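Local coordinates for putative PadR-family transcriptional regulatory protein (Bacteroides fragilis, PDB 5H20) that probably regulates transcription as a PadR-family factor, binding DNA as a dimer through winged helix-turn-helix domains, at residues A[43-46]-A[47-50]; A[50-53]-A[54-57]. One frame throughout, in Å; residues are numbered along the deposited sequence.

Contact 1: residues A[43-46]-A[47-50]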
loop_
_atom_site.group_PDB
_atom_site.type_symbol
_atom_site.label_atom_id
_atom_site.label_comp_id
_atom_site.label_asym_id
_atom_site.label_seq_id
_atom_site.Cartn_x
_atom_site.Cartn_y
_atom_site.Cartn_z
ATOM N N ILE A 43 -14.037 -4.917 10.645
ATOM C CA ILE A 43 -13.663 -5.826 11.722
ATOM C C ILE A 43 -12.226 -6.260 11.443
ATOM O O ILE A 43 -11.925 -6.816 10.383
ATOM C CB ILE A 43 -14.616 -7.046 11.841
ATOM C CG1 ILE A 43 -16.022 -6.586 12.256
ATOM C CG2 ILE A 43 -14.077 -8.067 12.848
ATOM C CD1 ILE A 43 -17.126 -7.601 12.023
ATOM N N VAL A 44 -11.344 -5.944 12.381
ATOM C CA VAL A 44 -9.959 -6.412 12.364
ATOM C C VAL A 44 -9.718 -6.964 13.769
ATOM O O VAL A 44 -9.870 -6.243 14.765
ATOM C CB VAL A 44 -8.932 -5.284 12.038
ATOM C CG1 VAL A 44 -7.521 -5.852 11.930
ATOM C CG2 VAL A 44 -9.289 -4.536 10.757
ATOM N N VAL A 45 -9.379 -8.247 13.837
ATOM C CA VAL A 45 -9.152 -8.938 15.108
ATOM C C VAL A 45 -7.734 -8.707 15.643
ATOM O O VAL A 45 -6.853 -8.220 14.914
ATOM C CB VAL A 45 -9.495 -10.461 15.044
ATOM C CG1 VAL A 45 -10.996 -10.673 14.900
ATOM C CG2 VAL A 45 -8.721 -11.192 13.948
ATOM N N GLU A 46 -7.543 -9.055 16.917
ATOM C CA GLU A 46 -6.260 -8.942 17.618
ATOM C C GLU A 46 -5.138 -9.689 16.898
ATOM O O GLU A 46 -4.060 -9.138 16.708
ATOM C CB GLU A 46 -6.390 -9.423 19.071
ATOM C CG GLU A 46 -7.361 -8.602 19.919
ATOM C CD GLU A 46 -7.473 -9.059 21.376
ATOM O OE1 GLU A 46 -7.134 -10.221 21.705
ATOM O OE2 GLU A 46 -7.928 -8.238 22.203
ATOM N N GLY A 47 -5.414 -10.925 16.475
ATOM C CA GLY A 47 -4.482 -11.725 15.666
ATOM C C GLY A 47 -3.927 -11.020 14.431
ATOM O O GLY A 47 -2.786 -11.277 14.033
ATOM N N THR A 48 -4.734 -10.137 13.831
ATOM C CA THR A 48 -4.336 -9.356 12.654
ATOM C C THR A 48 -3.634 -8.044 13.077
ATOM O O THR A 48 -2.545 -7.732 12.592
ATOM C CB THR A 48 -5.545 -9.052 11.726
ATOM O OG1 THR A 48 -6.242 -10.268 11.386
ATOM C CG2 THR A 48 -5.106 -8.358 10.444
ATOM N N LEU A 49 -4.261 -7.305 13.996
ATOM C CA LEU A 49 -3.795 -5.991 14.426
ATOM C C LEU A 49 -2.451 -6.016 15.187
ATOM O O LEU A 49 -1.551 -5.233 14.881
ATOM C CB LEU A 49 -4.870 -5.310 15.287
ATOM C CG LEU A 49 -5.086 -3.787 15.406
ATOM C CD1 LEU A 49 -5.139 -3.377 16.870
ATOM C CD2 LEU A 49 -4.066 -2.930 14.679
ATOM N N TYR A 50 -2.326 -6.924 16.155
ATOM C CA TYR A 50 -1.170 -6.954 17.071
ATOM C C TYR A 50 0.204 -7.069 16.372
ATOM O O TYR A 50 1.097 -6.275 16.705
ATOM C CB TYR A 50 -1.349 -8.006 18.185
ATOM C CG TYR A 50 -2.399 -7.675 19.245
ATOM C CD1 TYR A 50 -3.245 -6.552 19.123
ATOM C CD2 TYR A 50 -2.562 -8.496 20.372
ATOM C CE1 TYR A 50 -4.199 -6.254 20.088
ATOM C CE2 TYR A 50 -3.521 -8.201 21.343
ATOM C CZ TYR A 50 -4.337 -7.077 21.189
ATOM O OH TYR A 50 -5.299 -6.758 22.123
HETATM O O HOH W 1 -8.763 -9.472 11.158
#
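Gly-47, in the first turn of the helix, leads to Thr-48, which gives its methyl side to Val-44, whose CG1 lies 3.8 Å from Thr-48 CB. The Thr-48 hydroxyl faces a water: OG1, anti to the carbonyl carbon (chi1 -53°), is 2.7 Å from it, and the same water accepts from Val-45 N. Val-45 O accepts from Leu-49 N at 2.9 Å, as an N-cap carbonyl does, and weakly from Thr-48 N. Leu-49 sets CB near Val-44 CG1 and sends its end to Ile-34 and Ile-19 in the neighbouring helices. Tyr-50 N closes the next turn on Glu-46 O at 2.9 Å. The Tyr-50 ring lies alongside Glu-46, whose CB stands over the ring centre, 3.8 Å from the centroid, in a CH-pi contact. The extended Glu-46 chain follows the ring outward, carboxylate and ring planes 27° apart. With Tyr-50 also touching the bound glucose, this CH-pi contact probably helps steady the ring beside the sugar, while the water ties Thr-48 OG1 to Val-45 N, linking the first turn to the residue at the N-cap.

Contact 2: residues A[50-53]-A[54-57]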
loop_
_atom_site.group_PDB
_atom_site.type_symbol
_atom_site.label_atom_id
_atom_site.label_comp_id
_atom_site.label_asym_id
_atom_site.label_seq_id
_atom_site.Cartn_x
_atom_site.Cartn_y
_atom_site.Cartn_z
ATOM N N TYR A 50 -2.326 -6.924 16.155
ATOM C CA TYR A 50 -1.170 -6.954 17.071
ATOM C C TYR A 50 0.204 -7.069 16.372
ATOM O O TYR A 50 1.097 -6.275 16.705
ATOM C CB TYR A 50 -1.349 -8.006 18.185
ATOM C CG TYR A 50 -2.399 -7.675 19.245
ATOM C CD1 TYR A 50 -3.245 -6.552 19.123
ATOM C CD2 TYR A 50 -2.562 -8.496 20.372
ATOM C CE1 TYR A 50 -4.199 -6.254 20.088
ATOM C CE2 TYR A 50 -3.521 -8.201 21.343
ATOM C CZ TYR A 50 -4.337 -7.077 21.189
ATOM O OH TYR A 50 -5.299 -6.758 22.123
ATOM N N PRO A 51 0.377 -8.020 15.404
ATOM C CA PRO A 51 1.679 -8.109 14.726
ATOM C C PRO A 51 2.056 -6.893 13.879
ATOM O O PRO A 51 3.245 -6.641 13.683
ATOM C CB PRO A 51 1.540 -9.350 13.827
ATOM C CG PRO A 51 0.438 -10.149 14.436
ATOM C CD PRO A 51 -0.517 -9.119 14.967
ATOM N N LEU A 52 1.067 -6.153 13.384
ATOM C CA LEU A 52 1.332 -4.950 12.581
ATOM C C LEU A 52 1.774 -3.773 13.456
ATOM O O LEU A 52 2.718 -3.036 13.100
ATOM C CB LEU A 52 0.109 -4.592 11.741
ATOM C CG LEU A 52 -0.101 -5.170 10.330
ATOM C CD1 LEU A 52 0.579 -6.502 10.008
ATOM C CD2 LEU A 52 -1.581 -5.216 10.030
ATOM N N LEU A 53 1.110 -3.618 14.604
ATOM C CA LEU A 53 1.518 -2.657 15.617
ATOM C C LEU A 53 2.977 -2.891 16.019
ATOM O O LEU A 53 3.777 -1.945 16.038
ATOM C CB LEU A 53 0.606 -2.747 16.848
ATOM C CG LEU A 53 -0.885 -2.473 16.684
ATOM C CD1 LEU A 53 -1.574 -2.751 18.015
ATOM C CD2 LEU A 53 -1.128 -1.046 16.209
ATOM N N THR A 54 3.298 -4.157 16.307
ATOM C CA THR A 54 4.648 -4.600 16.651
ATOM C C THR A 54 5.640 -4.286 15.514
ATOM O O THR A 54 6.721 -3.747 15.788
ATOM C CB THR A 54 4.660 -6.096 17.089
ATOM O OG1 THR A 54 3.886 -6.242 18.287
ATOM C CG2 THR A 54 6.078 -6.608 17.377
ATOM N N ARG A 55 5.241 -4.568 14.266
ATOM C CA ARG A 55 6.067 -4.302 13.081
ATOM C C ARG A 55 6.349 -2.804 12.892
ATOM O O ARG A 55 7.476 -2.412 12.596
ATOM C CB ARG A 55 5.407 -4.889 11.828
ATOM C CG ARG A 55 6.381 -5.301 10.742
ATOM C CD ARG A 55 5.669 -6.044 9.624
ATOM N NE ARG A 55 4.858 -7.150 10.130
ATOM C CZ ARG A 55 4.541 -8.224 9.416
ATOM N NH1 ARG A 55 4.981 -8.338 8.172
ATOM N NH2 ARG A 55 3.797 -9.186 9.948
ATOM N N LEU A 56 5.311 -1.982 13.072
ATOM C CA LEU A 56 5.417 -0.518 12.968
ATOM C C LEU A 56 6.246 0.091 14.112
ATOM O O LEU A 56 7.030 1.023 13.871
ATOM C CB LEU A 56 4.034 0.147 12.874
ATOM C CG LEU A 56 3.138 -0.062 11.631
ATOM C CD1 LEU A 56 1.666 0.063 11.995
ATOM C CD2 LEU A 56 3.479 0.883 10.484
ATOM N N LYS A 57 6.080 -0.433 15.337
ATOM C CA LYS A 57 6.928 -0.034 16.479
ATOM C C LYS A 57 8.399 -0.375 16.234
ATOM O O LYS A 57 9.278 0.438 16.535
ATOM C CB LYS A 57 6.452 -0.655 17.811
ATOM C CG LYS A 57 7.531 -0.682 18.896
ATOM C CD LYS A 57 7.327 -1.758 19.952
ATOM C CE LYS A 57 7.442 -3.186 19.429
ATOM N NZ LYS A 57 8.724 -3.824 19.866
#
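Tyr-50 O takes two bonds from Thr-54: one from the backbone N at 3.1 Å, nearly straight at 167°, and one from OG1 at 3.2 Å. The hydroxyl reaches back because OG1 sits beside its own backbone N (chi1 -64°), and it approaches from above the carbonyl plane. Threonine suits this place: its hydroxyl returns to the helix, as is common for serine and threonine in helices. Three further i to i+4 bonds carry the helix on. Leu-56 N meets Leu-52 O at 2.8 Å, Lys-57 N meets Leu-53 O at 2.8 Å, and Arg-55 N reaches Pro-51 O at 2.9 Å. The last is more bent, its donor well above the carbonyl plane. Pro-51 has no N-H for the turn before, and the helix kinks there, yet its carbonyl still serves the turn that follows.

Packing surrounds these bonds. In the conformer described, one of two modelled, the Arg-55 guanidinium has Leu-52 CD1 over one face, 4.2 Å from NH2, and Pro-51 O at its edge. Arg-55 also touches Glu-16 of its own chain and Val-6 of the second subunit. Leu-56 lays CG 3.3 Å from Leu-52 O, and its side chain serves both Leu-62 of strand 62-67 and Val-6 of the second subunit. Leu-53 turns to Ile-19, Ile-33 and Leu-62, and Leu-52 to Leu-15. The purely apolar leucines thus tie the helix to its neighbours, and Thr-54 bonds back to its own helix, giving Tyr-50 O, just before the proline, a second donor.

Contacts 1 and 2 follow one another along helix 46-58, sharing Tyr-50, with centres about 11 Å apart. Contact 1 covers the loop from helix 30-39 and the first turns, and contact 2 the later turns, which lead on to strand 62-67. The two touch where Glu-46 O lies 3.9 Å from Pro-51 CD. Helices 30-39 and 46-58 are consistent with the helix-turn-helix of the PadR family, the second being the probable recognition helix, with strands 62-67 and 75-80 as the wing. Contact 1 lies at the surface; contact 2 is more buried and reaches the second subunit, so one helix runs from the residue that touches the bound glucose to residues that meet the second subunit.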